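Local coordinates for protein ADP-ribosylglycohydrolase (Thermus thermophilus, PDB 2YZV) that belongs to the ADP-ribosylglycohydrolase family and is a single-chain, helical protein that carries two bound magnesium ions, at residues G160-E163 with A164-T168; D75-D78 with Q79-Y83. All blocks are in the same frame, centred on the assembly; numbering follows the deposited sequence.

Interaction 1: residues G160-E163 with A164-T168; sequences GARE and ALEAT
R162 and E166 meet one turn apart at the start of helix 162-179. R162 NE gives a hydrogen bond of 2.8 Å to E166 OE2, the core of a salt bridge. R162 NH2 adds a weak bond to the same oxygen. The two flat groups are turned 65° against each other, and NE comes to OE2 from above the carboxylate plane. The extended R162 chain (chi1 178°, CG anti to the backbone N) runs straight out from the helix. E166 reaches back along the helix to meet NE, its CG beside the backbone N (chi1 -62°). E166 OE1 is taken by H199 N. R162 and E163 are partly exposed and form the looser side; E166 is buried. The E163 chain is bent at chi2, and its OE2 hydrogen-bonds Y220 OH.

The packing is tighter round L165, A164, A167 and T168, all buried. A161 O accepts L165 N at 3.1 Å and, weakly, A164 N. L165 CG rests 3.4 Å from A161 O, while its side chain packs on helix 147-156. A164 and A167 lie against A221 of helix 221-234. A164 O accepts both T168 N and T168 OG1, from opposite faces of its plane; the OG1 bond is 2.8 Å and satisfies a buried hydroxyl. The arrangement is a helix N-terminus, with A161 at the N-cap position and an i to i+4 Arg-Glu salt bridge over the first turn.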
ATOM      1  N   GLY A 160       8.904  13.617  -0.745  1.00 11.89           N
ATOM      2  CA  GLY A 160       9.935  14.040   0.186  1.00 13.57           C
ATOM      3  C   GLY A 160       9.491  14.656   1.502  1.00 13.57           C
ATOM      4  O   GLY A 160      10.337  15.018   2.318  1.00 14.32           O
ATOM      5  N   ALA A 161       8.184  14.786   1.719  1.00 12.39           N
ATOM      6  CA  ALA A 161       7.684  15.366   2.966  1.00 12.27           C
ATOM      7  C   ALA A 161       7.973  14.445   4.148  1.00 12.21           C
ATOM      8  O   ALA A 161       7.788  13.229   4.061  1.00 12.00           O
ATOM      9  CB  ALA A 161       6.182  15.633   2.860  1.00 12.42           C
ATOM     10  N   ARG A 162       8.412  15.032   5.256  1.00 11.61           N
ATOM     11  CA  ARG A 162       8.738  14.267   6.452  1.00 11.53           C
ATOM     12  C   ARG A 162       7.669  13.258   6.853  1.00 11.97           C
ATOM     13  O   ARG A 162       7.976  12.092   7.107  1.00 11.54           O
ATOM     14  CB  ARG A 162       8.984  15.202   7.638  1.00 12.63           C
ATOM     15  CG  ARG A 162       9.290  14.454   8.923  1.00 13.88           C
ATOM     16  CD  ARG A 162       9.302  15.364  10.137  1.00 16.41           C
ATOM     17  NE  ARG A 162       9.692  14.622  11.331  1.00 19.61           N
ATOM     18  CZ  ARG A 162       9.680  15.117  12.562  1.00 24.52           C
ATOM     19  NH1 ARG A 162       9.293  16.368  12.778  1.00 26.91           N
ATOM     20  NH2 ARG A 162      10.064  14.357  13.580  1.00 24.66           N
ATOM     21  N   GLU A 163       6.418  13.704   6.918  1.00 11.81           N
ATOM     22  CA  GLU A 163       5.341  12.817   7.336  1.00 12.61           C
ATOM     23  C   GLU A 163       5.076  11.665   6.380  1.00 11.35           C
ATOM     24  O   GLU A 163       4.601  10.615   6.803  1.00 10.12           O
ATOM     25  CB  GLU A 163       4.041  13.602   7.584  1.00 12.70           C
ATOM     26  CG  GLU A 163       3.517  14.391   6.396  1.00 12.80           C
ATOM     27  CD  GLU A 163       3.998  15.832   6.390  1.00 13.47           C
ATOM     28  OE1 GLU A 163       5.226  16.051   6.345  1.00 13.30           O
ATOM     29  OE2 GLU A 163       3.142  16.746   6.429  1.00 15.68           O
ATOM     30  N   ALA A 164       5.372  11.853   5.097  1.00 10.34           N
ATOM     31  CA  ALA A 164       5.167  10.780   4.129  1.00 10.83           C
ATOM     32  C   ALA A 164       6.268   9.742   4.306  1.00 11.16           C
ATOM     33  O   ALA A 164       6.015   8.539   4.259  1.00 10.07           O
ATOM     34  CB  ALA A 164       5.180  11.327   2.710  1.00 11.31           C
ATOM     35  N   LEU A 165       7.495  10.209   4.510  1.00  9.85           N
ATOM     36  CA  LEU A 165       8.608   9.293   4.712  1.00  9.15           C
ATOM     37  C   LEU A 165       8.383   8.473   5.985  1.00 10.00           C
ATOM     38  O   LEU A 165       8.551   7.256   5.983  1.00 10.10           O
ATOM     39  CB  LEU A 165       9.925  10.073   4.811  1.00  9.42           C
ATOM     40  CG  LEU A 165      10.236  10.933   3.583  1.00 11.26           C
ATOM     41  CD1 LEU A 165      11.631  11.524   3.713  1.00 11.86           C
ATOM     42  CD2 LEU A 165      10.143  10.095   2.314  1.00 12.86           C
ATOM     43  N   GLU A 166       7.983   9.139   7.065  1.00  9.07           N
ATOM     44  CA  GLU A 166       7.756   8.443   8.329  1.00  9.27           C
ATOM     45  C   GLU A 166       6.558   7.496   8.262  1.00  9.10           C
ATOM     46  O   GLU A 166       6.582   6.419   8.855  1.00  9.83           O
ATOM     47  CB  GLU A 166       7.555   9.452   9.461  1.00 10.37           C
ATOM     48  CG  GLU A 166       8.760  10.347   9.697  1.00 11.02           C
ATOM     49  CD  GLU A 166       8.517  11.372  10.783  1.00 14.03           C
ATOM     50  OE1 GLU A 166       7.346  11.745  10.989  1.00 13.22           O
ATOM     51  OE2 GLU A 166       9.499  11.810  11.419  1.00 17.04           O
ATOM     52  N   ALA A 167       5.507   7.897   7.554  1.00  8.66           N
ATOM     53  CA  ALA A 167       4.327   7.042   7.432  1.00  7.24           C
ATOM     54  C   ALA A 167       4.713   5.760   6.701  1.00  8.10           C
ATOM     55  O   ALA A 167       4.195   4.683   6.999  1.00  7.63           O
ATOM     56  CB  ALA A 167       3.224   7.769   6.672  1.00  8.55           C
ATOM     57  N   THR A 168       5.629   5.882   5.745  1.00  8.11           N
ATOM     58  CA  THR A 168       6.084   4.729   4.984  1.00  7.90           C
ATOM     59  C   THR A 168       6.862   3.788   5.899  1.00  8.41           C
ATOM     60  O   THR A 168       6.719   2.566   5.815  1.00  7.84           O
ATOM     61  CB  THR A 168       6.966   5.162   3.793  1.00 10.03           C
ATOM     62  OG1 THR A 168       6.219   6.058   2.958  1.00  8.89           O
ATOM     63  CG2 THR A 168       7.388   3.944   2.967  1.00 11.90           C
TER

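Interaction 2: residues D75-D78 with Q79-Y83; sequences DPKD and QMDRY
Q79 begins segment 79-83 by closing the first turn, its N bonded to D75 O at 2.9 Å. Its extended side chain folds back over the helix start, with CD 3.7 Å from P76 CA. One water joins Q79 NE2 to D75 N. D75 is the N-cap, and its OD2 accepts a weak capping bond from D78 N. M80 N bonds P76 O, and its SD lies at the edge of the Y83 ring, in plane. A second water donates to D81 OD2 and D78 OD2, while D81 OD1 is bonded to Y112 OH. R82 NE meets D78 OD1 at 2.7 Å in a salt bridge, on the syn side, tilted 26° out of the carboxylate plane. The carboxylate and guanidinium planes stand 74° apart. With CG anti to the backbone N (chi1 180°), D78 holds its carboxylate out from the helix, and the extended R82 chain reaches back to it. D78 is also held by S68 OG and R72. At Y83, Q79 O lies 3.3 Å above one ring face, offset toward the rim. Helix 76-89 packs on helix 57-72 through Q79, R82 and Y83, and on helix 105-115 through M80 and Y83.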
ATOM      1  N   ASP A  75      17.258  -0.888  -6.125  1.00 16.38           N
ATOM      2  CA  ASP A  75      17.870   0.047  -7.057  1.00 16.88           C
ATOM      3  C   ASP A  75      16.881   1.160  -7.415  1.00 16.01           C
ATOM      4  O   ASP A  75      16.121   1.039  -8.376  1.00 14.64           O
ATOM      5  CB  ASP A  75      18.285  -0.740  -8.308  1.00 18.89           C
ATOM      6  CG  ASP A  75      19.008   0.103  -9.337  1.00 21.20           C
ATOM      7  OD1 ASP A  75      19.501  -0.486 -10.326  1.00 24.10           O
ATOM      8  OD2 ASP A  75      19.086   1.335  -9.172  1.00 22.34           O
ATOM      9  N   PRO A  76      16.874   2.258  -6.634  1.00 14.74           N
ATOM     10  CA  PRO A  76      15.965   3.382  -6.885  1.00 15.34           C
ATOM     11  C   PRO A  76      16.050   3.944  -8.302  1.00 15.00           C
ATOM     12  O   PRO A  76      15.044   4.366  -8.868  1.00 16.27           O
ATOM     13  CB  PRO A  76      16.382   4.403  -5.828  1.00 14.03           C
ATOM     14  CG  PRO A  76      16.782   3.528  -4.682  1.00 16.78           C
ATOM     15  CD  PRO A  76      17.624   2.469  -5.383  1.00 15.53           C
ATOM     16  N   LYS A  77      17.248   3.961  -8.873  1.00 16.14           N
ATOM     17  CA  LYS A  77      17.403   4.467 -10.227  1.00 17.52           C
ATOM     18  C   LYS A  77      16.565   3.614 -11.182  1.00 16.53           C
ATOM     19  O   LYS A  77      15.841   4.144 -12.019  1.00 16.96           O
ATOM     20  CB  LYS A  77      18.874   4.442 -10.650  1.00 19.71           C
ATOM     21  CG  LYS A  77      19.101   4.907 -12.073  1.00 23.81           C
ATOM     22  CD  LYS A  77      20.580   4.900 -12.435  1.00 28.29           C
ATOM     23  CE  LYS A  77      20.785   5.351 -13.873  1.00 31.28           C
ATOM     24  NZ  LYS A  77      20.166   6.686 -14.115  1.00 33.33           N
ATOM     25  N   ASP A  78      16.660   2.293 -11.041  1.00 16.67           N
ATOM     26  CA  ASP A  78      15.899   1.386 -11.895  1.00 16.41           C
ATOM     27  C   ASP A  78      14.405   1.507 -11.612  1.00 15.99           C
ATOM     28  O   ASP A  78      13.580   1.389 -12.516  1.00 15.53           O
ATOM     29  CB  ASP A  78      16.354  -0.059 -11.684  1.00 16.65           C
ATOM     30  CG  ASP A  78      15.590  -1.041 -12.553  1.00 18.28           C
ATOM     31  OD1 ASP A  78      14.672  -1.711 -12.035  1.00 17.88           O
ATOM     32  OD2 ASP A  78      15.897  -1.135 -13.759  1.00 19.82           O
ATOM     33  N   GLN A  79      14.057   1.741 -10.352  1.00 15.47           N
ATOM     34  CA  GLN A  79      12.654   1.897  -9.993  1.00 14.30           C
ATOM     35  C   GLN A  79      12.073   3.060 -10.782  1.00 15.95           C
ATOM     36  O   GLN A  79      11.007   2.943 -11.391  1.00 16.56           O
ATOM     37  CB  GLN A  79      12.517   2.169  -8.496  1.00 14.17           C
ATOM     38  CG  GLN A  79      12.768   0.950  -7.631  1.00 13.81           C
ATOM     39  CD  GLN A  79      12.986   1.305  -6.176  1.00 15.75           C
ATOM     40  OE1 GLN A  79      12.502   2.333  -5.694  1.00 17.04           O
ATOM     41  NE2 GLN A  79      13.708   0.449  -5.461  1.00 15.98           N
ATOM     42  N   MET A  80      12.791   4.179 -10.782  1.00 15.33           N
ATOM     43  CA  MET A  80      12.351   5.372 -11.486  1.00 15.32           C
ATOM     44  C   MET A  80      12.365   5.203 -13.001  1.00 16.37           C
ATOM     45  O   MET A  80      11.517   5.766 -13.689  1.00 16.72           O
ATOM     46  CB  MET A  80      13.205   6.572 -11.060  1.00 14.72           C
ATOM     47  CG  MET A  80      12.941   7.020  -9.623  1.00 15.18           C
ATOM     48  SD  MET A  80      11.270   7.693  -9.381  1.00 13.05           S
ATOM     49  CE  MET A  80      11.573   9.441  -9.739  1.00 11.58           C
ATOM     50  N   ASP A  81      13.315   4.433 -13.528  1.00 16.38           N
ATOM     51  CA  ASP A  81      13.352   4.203 -14.968  1.00 18.80           C
ATOM     52  C   ASP A  81      12.040   3.523 -15.348  1.00 19.51           C
ATOM     53  O   ASP A  81      11.426   3.848 -16.364  1.00 19.26           O
ATOM     54  CB  ASP A  81      14.520   3.293 -15.369  1.00 19.49           C
ATOM     55  CG  ASP A  81      15.870   3.976 -15.255  1.00 21.65           C
ATOM     56  OD1 ASP A  81      15.948   5.193 -15.523  1.00 22.07           O
ATOM     57  OD2 ASP A  81      16.857   3.290 -14.917  1.00 23.29           O
ATOM     58  N   ARG A  82      11.608   2.582 -14.514  1.00 19.00           N
ATOM     59  CA  ARG A  82      10.371   1.858 -14.770  1.00 20.69           C
ATOM     60  C   ARG A  82       9.132   2.733 -14.589  1.00 21.31           C
ATOM     61  O   ARG A  82       8.224   2.687 -15.416  1.00 21.84           O
ATOM     62  CB  ARG A  82      10.282   0.627 -13.866  1.00 20.52           C
ATOM     63  CG  ARG A  82      11.366  -0.410 -14.129  1.00 21.02           C
ATOM     64  CD  ARG A  82      11.260  -1.562 -13.143  1.00 24.12           C
ATOM     65  NE  ARG A  82      12.380  -2.494 -13.246  1.00 26.33           N
ATOM     66  CZ  ARG A  82      12.549  -3.365 -14.235  1.00 29.09           C
ATOM     67  NH1 ARG A  82      11.668  -3.439 -15.223  1.00 31.58           N
ATOM     68  NH2 ARG A  82      13.608  -4.162 -14.237  1.00 29.73           N
ATOM     69  N   TYR A  83       9.083   3.525 -13.517  1.00 21.85           N
ATOM     70  CA  TYR A  83       7.928   4.394 -13.300  1.00 22.37           C
ATOM     71  C   TYR A  83       7.798   5.366 -14.464  1.00 24.50           C
ATOM     72  O   TYR A  83       6.701   5.609 -14.966  1.00 24.88           O
ATOM     73  CB  TYR A  83       8.057   5.218 -12.011  1.00 19.91           C
ATOM     74  CG  TYR A  83       8.127   4.445 -10.713  1.00 18.68           C
ATOM     75  CD1 TYR A  83       7.467   3.226 -10.553  1.00 18.32           C
ATOM     76  CD2 TYR A  83       8.828   4.960  -9.623  1.00 17.15           C
ATOM     77  CE1 TYR A  83       7.508   2.541  -9.337  1.00 17.99           C
ATOM     78  CE2 TYR A  83       8.872   4.290  -8.409  1.00 17.95           C
ATOM     79  CZ  TYR A  83       8.214   3.082  -8.269  1.00 16.46           C
ATOM     80  OH  TYR A  83       8.265   2.425  -7.060  1.00 17.81           O
TER
HETATM   81  O   HOH W   1      14.654  -1.927  -7.030  1.00 17.27           O
HETATM   82  O   HOH W   2      17.567   0.760 -14.713  1.00 35.32           O

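Overall arrangement
Both contacts are helix starts: interaction 2 opens helix 76-89 and interaction 1 opens helix 162-179, later in the chain. Each has an acid-arginine salt bridge between residues four positions apart, but in the reverse order: arginine first in interaction 1, aspartate first in interaction 2. Their centres are about 19 Å apart and their nearest atoms about 10 Å, so they do not touch. Interaction 1 is buried and interaction 2 partly so. Their centres lie about 14 and 18 Å from the centre of the chain. The side chain of A164 is about 14 Å from a magnesium ion. The metal ligands T56, D58, D251, D253 and T254 belong to neither contact.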